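Local coordinates for L-ribulose 3-epimerase (Mesorhizobium loti, PDB 3VYL), which epimerises ketoses at C3, interconverting L-ribulose and L-xylulose efficiently and accepting D-psicose or D-tagatose less well, with a manganese ion bound in a TIM barrel, at residues I65-D70 against V85-Q90; D70-S75 against L107-G112. One frame throughout, in Å; residues are numbered along the deposited sequence.

Contact 1. Residues I65-D70 against V85-Q90; sequences IGLPAD and VEILNQ
I65, L67 and P68 meet I87 and L88 through carbon atoms alone: no hydrogen bond runs between the two segments, and the shortest polar bond within either is the helical one from N89 N to V85 O, 2.8 Å. The side chain of I87 is forked over the loop that leaves the strand, and each branch has its own partner. With chi1 at -73°, CG1 stands beside the backbone N and CG2 beside the carbonyl carbon. CG2 therefore reaches the end of I65, 3.7 Å from its CD1, while CD1 ends against the CG and CD side of the P68 ring, 3.7 Å from P68 CG and 3.8 Å from P68 CD. The I65 and I87 chains cross obliquely. L67 comes in beside them, its chain at about a right angle to that of L88, and its CD2 lies 3.7 Å from L88 CD1. That L67 methyl is also 4.2 Å from I87 CG2, and I65 CD1 is 4.3 Å from L88 CD1, which closes the four methyls into one cluster. The contact joins the end of strand 60-66 and the following loop to helix 78-98, the first step of the beta-alpha-beta unit that continues into strand 102-104 of the TIM barrel. Backbone bonds from I65 to A104 and I106 tie the strand side to its neighbour, and L88 also touches L130 and V133 of helix 120-139. The I65 side chain is about 11 Å from the manganese, so the cluster is not part of the metal's first shell. Some 219 Å² is buried in all, and because every contact across it is apolar, the helix is held to the strand end by shape and the exclusion of water rather than by directional bonds.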
loop_
_atom_site.group_PDB
_atom_site.type_symbol
_atom_site.label_atom_id
_atom_site.label_comp_id
_atom_site.label_asym_id
_atom_site.label_seq_id
_atom_site.Cartn_x
_atom_site.Cartn_y
_atom_site.Cartn_z
ATOM N N ILE A 65 22.120 13.903 -19.494
ATOM C CA ILE A 65 22.185 13.340 -20.838
ATOM C C ILE A 65 22.131 11.820 -20.734
ATOM O O ILE A 65 22.175 11.257 -19.629
ATOM C CB ILE A 65 23.486 13.745 -21.577
ATOM C CG1 ILE A 65 24.717 13.182 -20.861
ATOM C CG2 ILE A 65 23.593 15.256 -21.716
ATOM C CD1 ILE A 65 25.949 13.108 -21.732
ATOM N N GLY A 66 22.031 11.163 -21.889
ATOM C CA GLY A 66 22.208 9.722 -21.988
ATOM C C GLY A 66 23.219 9.484 -23.082
ATOM O O GLY A 66 22.986 9.881 -24.217
ATOM N N LEU A 67 24.347 8.861 -22.757
ATOM C CA LEU A 67 25.395 8.635 -23.748
ATOM C C LEU A 67 24.830 7.923 -24.974
ATOM O O LEU A 67 23.973 7.050 -24.829
ATOM C CB LEU A 67 26.575 7.837 -23.160
ATOM C CG LEU A 67 27.564 8.546 -22.214
ATOM C CD1 LEU A 67 28.549 7.569 -21.603
ATOM C CD2 LEU A 67 28.306 9.672 -22.922
ATOM N N PRO A 68 25.281 8.322 -26.186
ATOM C CA PRO A 68 24.876 7.622 -27.419
ATOM C C PRO A 68 25.627 6.317 -27.582
ATOM O O PRO A 68 26.692 6.159 -27.006
ATOM C CB PRO A 68 25.268 8.603 -28.530
ATOM C CG PRO A 68 26.376 9.403 -27.944
ATOM C CD PRO A 68 26.071 9.534 -26.480
ATOM N N ALA A 69 25.065 5.387 -28.348
ATOM C CA ALA A 69 25.739 4.124 -28.663
ATOM C C ALA A 69 27.057 4.466 -29.334
ATOM O O ALA A 69 28.062 3.777 -29.165
ATOM C CB ALA A 69 24.871 3.272 -29.575
ATOM N N ASP A 70 27.018 5.572 -30.076
ATOM C CA ASP A 70 28.167 6.208 -30.705
ATOM C C ASP A 70 29.270 6.626 -29.714
ATOM O O ASP A 70 30.451 6.667 -30.074
ATOM C CB ASP A 70 27.670 7.446 -31.453
ATOM C CG ASP A 70 28.660 7.944 -32.465
ATOM O OD1 ASP A 70 29.537 7.150 -32.860
ATOM O OD2 ASP A 70 28.555 9.122 -32.873
ATOM N N VAL A 85 33.982 10.123 -23.476
ATOM C CA VAL A 85 34.717 11.078 -22.644
ATOM C C VAL A 85 34.582 12.506 -23.184
ATOM O O VAL A 85 34.361 13.440 -22.412
ATOM C CB VAL A 85 36.200 10.680 -22.477
ATOM C CG1 VAL A 85 36.957 11.719 -21.675
ATOM C CG2 VAL A 85 36.318 9.323 -21.804
ATOM N N GLU A 86 34.684 12.679 -24.499
ATOM C CA GLU A 86 34.574 14.025 -25.072
ATOM C C GLU A 86 33.168 14.620 -24.942
ATOM O O GLU A 86 33.026 15.839 -24.781
ATOM C CB GLU A 86 35.086 14.075 -26.525
ATOM C CG GLU A 86 35.147 15.478 -27.158
ATOM C CD GLU A 86 36.024 16.485 -26.400
ATOM O OE1 GLU A 86 36.950 16.077 -25.649
ATOM O OE2 GLU A 86 35.793 17.706 -26.571
ATOM N N ILE A 87 32.139 13.772 -25.009
ATOM C CA ILE A 87 30.767 14.234 -24.763
ATOM C C ILE A 87 30.612 14.627 -23.289
ATOM O O ILE A 87 30.004 15.657 -22.972
ATOM C CB ILE A 87 29.700 13.191 -25.170
ATOM C CG1 ILE A 87 29.603 13.104 -26.699
ATOM C CG2 ILE A 87 28.334 13.562 -24.589
ATOM C CD1 ILE A 87 29.073 11.785 -27.214
ATOM N N LEU A 88 31.181 13.807 -22.404
ATOM C CA LEU A 88 31.187 14.083 -20.968
ATOM C C LEU A 88 31.844 15.425 -20.631
ATOM O O LEU A 88 31.240 16.263 -19.940
ATOM C CB LEU A 88 31.869 12.935 -20.218
ATOM C CG LEU A 88 31.038 11.860 -19.505
ATOM C CD1 LEU A 88 29.643 11.680 -20.082
ATOM C CD2 LEU A 88 31.797 10.545 -19.508
ATOM N N ASN A 89 33.064 15.625 -21.143
ATOM C CA ASN A 89 33.837 16.851 -20.908
ATOM C C ASN A 89 33.101 18.103 -21.379
ATOM O O ASN A 89 33.144 19.150 -20.721
ATOM C CB ASN A 89 35.211 16.770 -21.576
ATOM C CG ASN A 89 36.176 15.857 -20.839
ATOM O OD1 ASN A 89 36.191 15.797 -19.607
ATOM N ND2 ASN A 89 37.006 15.152 -21.596
ATOM N N GLN A 90 32.414 17.984 -22.512
ATOM C CA GLN A 90 31.667 19.101 -23.067
ATOM C C GLN A 90 30.458 19.429 -22.194
ATOM O O GLN A 90 30.198 20.591 -21.892
ATOM C CB GLN A 90 31.253 18.786 -24.502
ATOM C CG GLN A 90 31.094 20.012 -25.389
ATOM C CD GLN A 90 30.886 19.653 -26.854
ATOM O OE1 GLN A 90 31.251 18.557 -27.298
ATOM N NE2 GLN A 90 30.298 20.576 -27.612
#

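Contact 2. Residues D70-S75 against L107-G112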
loop_
_atom_site.group_PDB
_atom_site.type_symbol
_atom_site.label_atom_id
_atom_site.label_comp_id
_atom_site.label_asym_id
_atom_site.label_seq_id
_atom_site.Cartn_x
_atom_site.Cartn_y
_atom_site.Cartn_z
ATOM N N ASP A 70 27.018 5.572 -30.076
ATOM C CA ASP A 70 28.167 6.208 -30.705
ATOM C C ASP A 70 29.270 6.626 -29.714
ATOM O O ASP A 70 30.451 6.667 -30.074
ATOM C CB ASP A 70 27.670 7.446 -31.453
ATOM C CG ASP A 70 28.660 7.944 -32.465
ATOM O OD1 ASP A 70 29.537 7.150 -32.860
ATOM O OD2 ASP A 70 28.555 9.122 -32.873
ATOM N N GLY A 71 28.878 6.906 -28.486
ATOM C CA GLY A 71 29.767 7.348 -27.456
ATOM C C GLY A 71 29.740 6.564 -26.176
ATOM O O GLY A 71 29.760 7.150 -25.151
ATOM N N ASP A 72 29.699 5.253 -26.209
ATOM C CA ASP A 72 29.664 4.519 -24.978
ATOM C C ASP A 72 31.023 4.272 -24.351
ATOM O O ASP A 72 31.810 3.501 -24.832
ATOM C CB ASP A 72 28.985 3.197 -25.224
ATOM C CG ASP A 72 28.861 2.399 -23.996
ATOM O OD1 ASP A 72 29.505 2.753 -23.030
ATOM O OD2 ASP A 72 28.132 1.427 -23.979
ATOM N N ILE A 73 31.218 4.848 -23.188
ATOM C CA ILE A 73 32.469 4.828 -22.457
ATOM C C ILE A 73 32.824 3.489 -21.874
ATOM O O ILE A 73 33.871 3.332 -21.325
ATOM C CB ILE A 73 32.506 5.862 -21.327
ATOM C CG1 ILE A 73 31.438 5.599 -20.300
ATOM C CG2 ILE A 73 32.263 7.236 -21.859
ATOM C CD1 ILE A 73 31.471 6.616 -19.212
ATOM N N SER A 74 31.899 2.562 -21.910
ATOM C CA SER A 74 32.162 1.199 -21.533
ATOM C C SER A 74 32.587 0.326 -22.676
ATOM O O SER A 74 32.944 -0.781 -22.465
ATOM C CB SER A 74 30.921 0.610 -20.902
ATOM O OG SER A 74 29.806 0.919 -21.677
ATOM N N SER A 75 32.561 0.852 -23.867
ATOM C CA SER A 75 32.889 0.066 -25.013
ATOM C C SER A 75 34.334 -0.354 -25.096
ATOM O O SER A 75 35.214 0.354 -24.686
ATOM C CB SER A 75 32.523 0.826 -26.254
ATOM O OG SER A 75 32.965 0.108 -27.357
ATOM N N LEU A 107 25.413 8.033 -17.600
ATOM C CA LEU A 107 26.736 8.526 -17.709
ATOM C C LEU A 107 27.677 7.392 -17.700
ATOM O O LEU A 107 28.836 7.572 -17.846
ATOM C CB LEU A 107 27.001 9.370 -16.491
ATOM C CG LEU A 107 26.856 10.870 -16.551
ATOM C CD1 LEU A 107 25.589 11.364 -17.153
ATOM C CD2 LEU A 107 26.987 11.429 -15.174
ATOM N N SER A 108 27.165 6.207 -17.494
ATOM C CA SER A 108 28.026 5.037 -17.277
ATOM C C SER A 108 28.133 4.070 -18.442
ATOM O O SER A 108 28.979 3.177 -18.428
ATOM C CB SER A 108 27.518 4.265 -16.065
ATOM O OG SER A 108 26.102 4.322 -16.002
ATOM N N ALA A 109 27.256 4.219 -19.426
ATOM C CA ALA A 109 27.153 3.283 -20.537
ATOM C C ALA A 109 26.131 3.824 -21.525
ATOM O O ALA A 109 25.482 4.847 -21.249
ATOM C CB ALA A 109 26.727 1.922 -20.027
ATOM N N GLY A 110 25.978 3.177 -22.675
ATOM C CA GLY A 110 25.026 3.677 -23.668
ATOM C C GLY A 110 23.590 3.653 -23.168
ATOM O O GLY A 110 23.173 2.685 -22.542
ATOM N N HIS A 111 22.852 4.733 -23.426
ATOM C CA HIS A 111 21.392 4.793 -23.211
ATOM C C HIS A 111 20.639 4.016 -24.267
ATOM O O HIS A 111 20.590 4.409 -25.436
ATOM C CB HIS A 111 20.909 6.246 -23.203
ATOM C CG HIS A 111 19.452 6.413 -22.797
ATOM N ND1 HIS A 111 18.752 7.544 -23.041
ATOM C CD2 HIS A 111 18.575 5.549 -22.143
ATOM C CE1 HIS A 111 17.501 7.415 -22.556
ATOM N NE2 HIS A 111 17.393 6.193 -22.015
ATOM N N GLY A 112 20.044 2.900 -23.875
ATOM C CA GLY A 112 19.285 2.105 -24.828
ATOM C C GLY A 112 19.306 0.632 -24.499
ATOM O O GLY A 112 20.009 0.210 -23.580
#
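D72 carries its CG anti to the backbone N, chi1 -178°, which lays the carboxylate against the A109-G110 backbone, whereas I73 holds CG1 between its N and carbonyl carbon and extends from there to the L107 carbonyl. The one hydrogen bond across the segments is weak: G110 N donates to D72 OD2 at 3.1 Å, with an angle of 147° at the hydrogen. D72 OD1 and S74 OG are modelled too close together, so the places of both are doubtful; as built, OD1 accepts from S74 N in the manner of an Asx turn, and OG lies near the A109 methyl. More secure is the type I turn from D72 to S75, closed by S75 N to D72 O at 2.9 Å. I73 CG1 packs 3.9 Å from S108 O, whose hydrogen-bond partner is S126 OG of helix 120-139. With an alanine in place of D72, G110 N would probably lose this acceptor and the segments 70-75 and 107-112 their one hydrogen bond. Between 70-75 and 107-112 the polar link is thus a single weak bond, the rest being side chains of D72, I73 and S74 laid against backbone and the A109 methyl.

Contacts 1 and 2 have centres 7 Å apart and share D70; contact 1 begins on strand 60-66 and contact 2 on the loop that follows it. Contact 1 is partly buried, with two of its five touching residues buried, and joins strand end to helix through hydrocarbon. Contact 2 is the more enclosed, six of seven being buried, yet it joins loop to loop and combines a carboxylate and backbone groups with the I73 side chain. The two contacts touch: L67 O probably accepts a hydrogen bond from H111 N at 2.9 Å, and I73 of contact 2 adds to the hydrocarbon around L67 and L88 of contact 1.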